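Local coordinates for protein accelerated cell death 11 (Arabidopsis thaliana, PDB 4NTG) that selectively transfers ceramide-1-phosphate and phytoceramide-1-phosphate between membranes, carrying the lipid in an all-helical fold of the glycolipid transfer protein family, at residues G108-K113 and P189-L194. The protein carries 1 engineered substitution. Numbering follows the deposited sequence.
Sequences GLDMVK and PLITYL. With 1PZ ((2S,3R,4E)-2-(dodecanoylamino)-3-hydroxyoctadec-4-en-1-yl dihydrogen phosphate), chain C.
Ile-191 reaches from helix 173-199 to helix 98-120 and sets its terminal methyl among Leu-109, Asp-110 and Lys-113. The two segments run nearly antiparallel: their short axes come within 10.4 Å, with directions 151° apart. Asp-110 and Ile-191 are the facing pair, with CA atoms 7.0 Å from each other. In Ile-191, chi1 of -73° turns CG1 toward helix 98-120, and the near-extended chi2 carries CD1 on. This methyl meets main chain as well as side chains: CD1 of Ile-191 is 3.7 Å from the backbone N of Asp-110. The Asp-110 side chain crosses that of Ile-191 at about a right angle and brings its carboxylate beside the same methyl. Lys-113 comes from the next turn with its aliphatic part, placing its CD 3.9 Å from CD1 of Ile-191. Its chain stays extended until it bends at chi4 (-69°), and its NZ makes a long, weak ion pair with Glu-117.

Leu-109 forms the other part of the contact. Its CD1 touches CD2 of Leu-190 at 4.2 Å, the two side chains crossing at a slant. The same methyl also approaches CD1 of Leu-194, at 4.4 Å. Phe-18 of helix 10-25 packs on both Leu-109 and Leu-190, adding a third helix to this part of the all-helical GLTP fold. Tyr-183, earlier on helix 173-199, adds a hydrogen bond between its OH and the backbone O of Leu-109.

Met-111 points away from helix 173-199, and its CE lies 3.5 Å from CBJ in the acyl chain of the bound ceramide-1-phosphate. Helix 98-120 therefore separates the lipid from helix 173-199 here. No hydrogen bond or salt bridge links the two segments. Their join thus depends on fit and van der Waals contact, of leucine with leucine and of the Ile-191 methyl with main chain, Asp-110 and Lys-113.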
ATOM      1  N   GLY A 108      -3.040   0.748   2.051  1.00 34.15           N
ATOM      2  CA  GLY A 108      -2.633  -0.254   1.078  1.00 32.30           C
ATOM      3  C   GLY A 108      -1.152  -0.593   1.232  1.00 40.93           C
ATOM      4  O   GLY A 108      -0.804  -1.776   1.359  1.00 46.85           O
ATOM      5  N   LEU A 109      -0.291   0.431   1.244  1.00 37.58           N
ATOM      6  CA  LEU A 109       1.157   0.242   1.377  1.00 38.69           C
ATOM      7  C   LEU A 109       1.500  -0.495   2.675  1.00 39.86           C
ATOM      8  O   LEU A 109       2.203  -1.513   2.659  1.00 37.86           O
ATOM      9  CB  LEU A 109       1.891   1.586   1.307  1.00 34.47           C
ATOM     10  CG  LEU A 109       1.631   2.477   0.084  1.00 31.42           C
ATOM     11  CD1 LEU A 109       2.339   3.815   0.237  1.00 24.20           C
ATOM     12  CD2 LEU A 109       2.064   1.776  -1.203  1.00 25.70           C
ATOM     13  N   ASP A 110       0.987   0.014   3.793  1.00 47.83           N
ATOM     14  CA  ASP A 110       1.119  -0.663   5.085  1.00 46.93           C
ATOM     15  C   ASP A 110       0.675  -2.139   5.022  1.00 45.79           C
ATOM     16  O   ASP A 110       1.405  -3.036   5.480  1.00 43.03           O
ATOM     17  CB  ASP A 110       0.320   0.082   6.152  1.00 46.35           C
ATOM     18  CG  ASP A 110       0.979   0.032   7.509  1.00 44.95           C
ATOM     19  OD1 ASP A 110       2.136  -0.421   7.585  1.00 51.20           O
ATOM     20  OD2 ASP A 110       0.355   0.457   8.501  1.00 53.10           O
ATOM     21  N   MET A 111      -0.509  -2.378   4.445  1.00 38.49           N
ATOM     22  CA  MET A 111      -1.019  -3.730   4.213  1.00 37.35           C
ATOM     23  C   MET A 111       0.044  -4.654   3.622  1.00 35.49           C
ATOM     24  O   MET A 111       0.343  -5.704   4.183  1.00 36.82           O
ATOM     25  CB  MET A 111      -2.212  -3.696   3.260  1.00 46.24           C
ATOM     26  CG  MET A 111      -2.732  -5.092   2.892  1.00 53.08           C
ATOM     27  SD  MET A 111      -3.358  -5.913   4.367  1.00 51.73           S
ATOM     28  CE  MET A 111      -3.547  -7.597   3.818  1.00 52.01           C
ATOM     29  N   VAL A 112       0.614  -4.249   2.492  1.00 41.61           N
ATOM     30  CA  VAL A 112       1.647  -5.034   1.820  1.00 50.42           C
ATOM     31  C   VAL A 112       2.876  -5.234   2.713  1.00 48.13           C
ATOM     32  O   VAL A 112       3.407  -6.346   2.825  1.00 42.47           O
ATOM     33  CB  VAL A 112       2.054  -4.382   0.488  1.00 48.45           C
ATOM     34  CG1 VAL A 112       3.395  -4.961  -0.008  1.00 41.97           C
ATOM     35  CG2 VAL A 112       0.926  -4.563  -0.528  1.00 27.21           C
ATOM     36  N   LYS A 113       3.303  -4.151   3.355  1.00 40.40           N
ATOM     37  CA  LYS A 113       4.430  -4.190   4.269  1.00 40.76           C
ATOM     38  C   LYS A 113       4.243  -5.248   5.373  1.00 37.46           C
ATOM     39  O   LYS A 113       5.149  -6.059   5.608  1.00 38.28           O
ATOM     40  CB  LYS A 113       4.677  -2.791   4.861  1.00 45.24           C
ATOM     41  CG  LYS A 113       5.568  -2.765   6.120  1.00 39.06           C
ATOM     42  CD  LYS A 113       5.891  -1.343   6.576  1.00 38.52           C
ATOM     43  CE  LYS A 113       6.608  -1.335   7.931  1.00 50.13           C
ATOM     44  NZ  LYS A 113       5.724  -1.769   9.068  1.00 54.33           N
ATOM     45  N   PRO A 189       9.691   4.204   6.655  1.00 45.37           N
ATOM     46  CA  PRO A 189       9.774   5.657   6.895  1.00 40.03           C
ATOM     47  C   PRO A 189       8.789   6.471   6.066  1.00 39.18           C
ATOM     48  O   PRO A 189       8.422   7.568   6.495  1.00 41.41           O
ATOM     49  CB  PRO A 189      11.211   6.010   6.482  1.00 41.73           C
ATOM     50  CG  PRO A 189      11.617   4.920   5.515  1.00 52.46           C
ATOM     51  CD  PRO A 189      10.929   3.676   6.044  1.00 49.19           C
ATOM     52  N   LEU A 190       8.381   5.941   4.907  1.00 44.56           N
ATOM     53  CA  LEU A 190       7.415   6.597   4.016  1.00 39.08           C
ATOM     54  C   LEU A 190       6.040   6.659   4.652  1.00 46.08           C
ATOM     55  O   LEU A 190       5.363   7.703   4.626  1.00 44.41           O
ATOM     56  CB  LEU A 190       7.305   5.827   2.704  1.00 39.14           C
ATOM     57  CG  LEU A 190       6.355   6.425   1.666  1.00 43.37           C
ATOM     58  CD1 LEU A 190       6.866   7.794   1.233  1.00 45.08           C
ATOM     59  CD2 LEU A 190       6.168   5.515   0.453  1.00 45.51           C
ATOM     60  N   ILE A 191       5.624   5.524   5.211  1.00 45.68           N
ATOM     61  CA  ILE A 191       4.352   5.453   5.899  1.00 39.73           C
ATOM     62  C   ILE A 191       4.376   6.415   7.081  1.00 43.56           C
ATOM     63  O   ILE A 191       3.455   7.218   7.240  1.00 47.06           O
ATOM     64  CB  ILE A 191       4.026   4.012   6.312  1.00 47.34           C
ATOM     65  CG1 ILE A 191       3.644   3.198   5.059  1.00 45.24           C
ATOM     66  CG2 ILE A 191       2.895   3.997   7.325  1.00 42.30           C
ATOM     67  CD1 ILE A 191       3.940   1.710   5.148  1.00 47.28           C
ATOM     68  N   THR A 192       5.446   6.370   7.878  1.00 40.60           N
ATOM     69  CA  THR A 192       5.601   7.325   8.979  1.00 43.71           C
ATOM     70  C   THR A 192       5.519   8.786   8.484  1.00 47.90           C
ATOM     71  O   THR A 192       4.889   9.652   9.128  1.00 43.39           O
ATOM     72  CB  THR A 192       6.926   7.119   9.747  1.00 42.86           C
ATOM     73  OG1 THR A 192       6.907   5.857  10.434  1.00 51.01           O
ATOM     74  CG2 THR A 192       7.122   8.239  10.766  1.00 34.06           C
ATOM     75  N   TYR A 193       6.165   9.060   7.348  1.00 41.70           N
ATOM     76  CA  TYR A 193       6.118  10.386   6.739  1.00 43.55           C
ATOM     77  C   TYR A 193       4.688  10.765   6.353  1.00 43.65           C
ATOM     78  O   TYR A 193       4.280  11.912   6.519  1.00 47.23           O
ATOM     79  CB  TYR A 193       7.035  10.453   5.519  1.00 37.27           C
ATOM     80  CG  TYR A 193       6.842  11.679   4.658  1.00 40.52           C
ATOM     81  CD1 TYR A 193       7.457  12.886   4.980  1.00 46.63           C
ATOM     82  CD2 TYR A 193       6.069  11.625   3.498  1.00 44.70           C
ATOM     83  CE1 TYR A 193       7.288  14.022   4.181  1.00 51.59           C
ATOM     84  CE2 TYR A 193       5.896  12.750   2.687  1.00 50.84           C
ATOM     85  CZ  TYR A 193       6.506  13.942   3.035  1.00 58.15           C
ATOM     86  OH  TYR A 193       6.329  15.050   2.237  1.00 61.13           O
ATOM     87  N   LEU A 194       3.925   9.802   5.841  1.00 39.24           N
ATOM     88  CA  LEU A 194       2.568  10.092   5.395  1.00 35.97           C
ATOM     89  C   LEU A 194       1.641  10.284   6.578  1.00 40.80           C
ATOM     90  O   LEU A 194       0.791  11.190   6.573  1.00 46.69           O
ATOM     91  CB  LEU A 194       2.036   8.972   4.518  1.00 35.13           C
ATOM     92  CG  LEU A 194       2.792   8.773   3.225  1.00 32.35           C
ATOM     93  CD1 LEU A 194       2.200   7.584   2.491  1.00 38.38           C
ATOM     94  CD2 LEU A 194       2.691  10.031   2.401  1.00 32.81           C
TER
HETATM   95  CAS 1PZ C 301     -17.732 -14.244  -3.547  1.00 80.63           C
HETATM   96  CAF 1PZ C 301     -16.558 -13.482  -4.168  1.00 80.60           C
HETATM   97  CAG 1PZ C 301     -15.577 -13.086  -3.052  1.00 74.67           C
HETATM   98  CAH 1PZ C 301     -15.656 -11.568  -2.801  1.00 67.30           C
HETATM   99  CAI 1PZ C 301     -14.719 -11.191  -1.633  1.00 63.21           C
HETATM  100  CAJ 1PZ C 301     -14.409  -9.696  -1.687  1.00 57.13           C
HETATM  101  CAK 1PZ C 301     -12.884  -9.518  -1.622  1.00 54.98           C
HETATM  102  CAL 1PZ C 301     -12.561  -8.294  -0.746  1.00 54.06           C
HETATM  103  CAM 1PZ C 301     -12.659  -6.984  -1.558  1.00 53.00           C
HETATM  104  CAN 1PZ C 301     -11.982  -5.898  -0.674  1.00 44.82           C
HETATM  105  CAO 1PZ C 301     -12.304  -4.513  -1.249  1.00 50.03           C
HETATM  106  CAP 1PZ C 301     -12.513  -3.553  -0.039  1.00 55.02           C
HETATM  107  CAQ 1PZ C 301     -11.784  -2.225  -0.314  1.00 61.66           C
HETATM  108  CAE 1PZ C 301     -12.514  -1.127   0.426  1.00 63.73           C
HETATM  109  CAD 1PZ C 301     -13.180  -0.131  -0.282  1.00 67.50           C
HETATM  110  CAC 1PZ C 301     -13.631   1.155   0.438  1.00 67.52           C
HETATM  111  OAR 1PZ C 301     -14.507   0.833   1.466  1.00 73.02           O
HETATM  112  CAB 1PZ C 301     -12.391   1.806   1.010  1.00 61.70           C
HETATM  113  CAA 1PZ C 301     -12.664   3.274   1.252  1.00 65.96           C
HETATM  114  OBB 1PZ C 301     -12.767   4.005   0.038  1.00 55.59           O
HETATM  115  PAX 1PZ C 301     -13.719   5.273  -0.020  1.00 48.88           P
HETATM  116  OAZ 1PZ C 301     -14.065   5.383  -1.453  1.00 52.25           O
HETATM  117  OBA 1PZ C 301     -12.844   6.556   0.296  1.00 33.71           O
HETATM  118  OAY 1PZ C 301     -14.910   5.159   0.867  1.00 49.30           O
HETATM  119  NAW 1PZ C 301     -11.289   1.645   0.104  1.00 48.64           N
HETATM  120  CAU 1PZ C 301     -10.032   1.319   0.575  1.00 48.08           C
HETATM  121  OAV 1PZ C 301      -9.664   1.282   1.879  1.00 49.93           O
HETATM  122  CAT 1PZ C 301      -9.010   0.979  -0.533  1.00 45.56           C
HETATM  123  CBC 1PZ C 301      -8.015  -0.056   0.058  1.00 43.62           C
HETATM  124  CBD 1PZ C 301      -7.663  -1.021  -1.052  1.00 49.39           C
HETATM  125  CBE 1PZ C 301      -6.765  -2.173  -0.516  1.00 43.83           C
HETATM  126  CBF 1PZ C 301      -7.529  -2.961   0.564  1.00 43.10           C
HETATM  127  CBG 1PZ C 301      -7.740  -4.423   0.107  1.00 50.89           C
HETATM  128  CBH 1PZ C 301      -6.582  -5.275   0.641  1.00 52.10           C
HETATM  129  CBI 1PZ C 301      -7.150  -6.559   1.260  1.00 44.34           C
HETATM  130  CBJ 1PZ C 301      -5.999  -7.553   1.326  1.00 44.43           C
HETATM  131  CBK 1PZ C 301      -6.521  -8.945   1.666  1.00 51.29           C
HETATM  132  CBL 1PZ C 301      -5.434  -9.937   1.323  1.00 47.04           C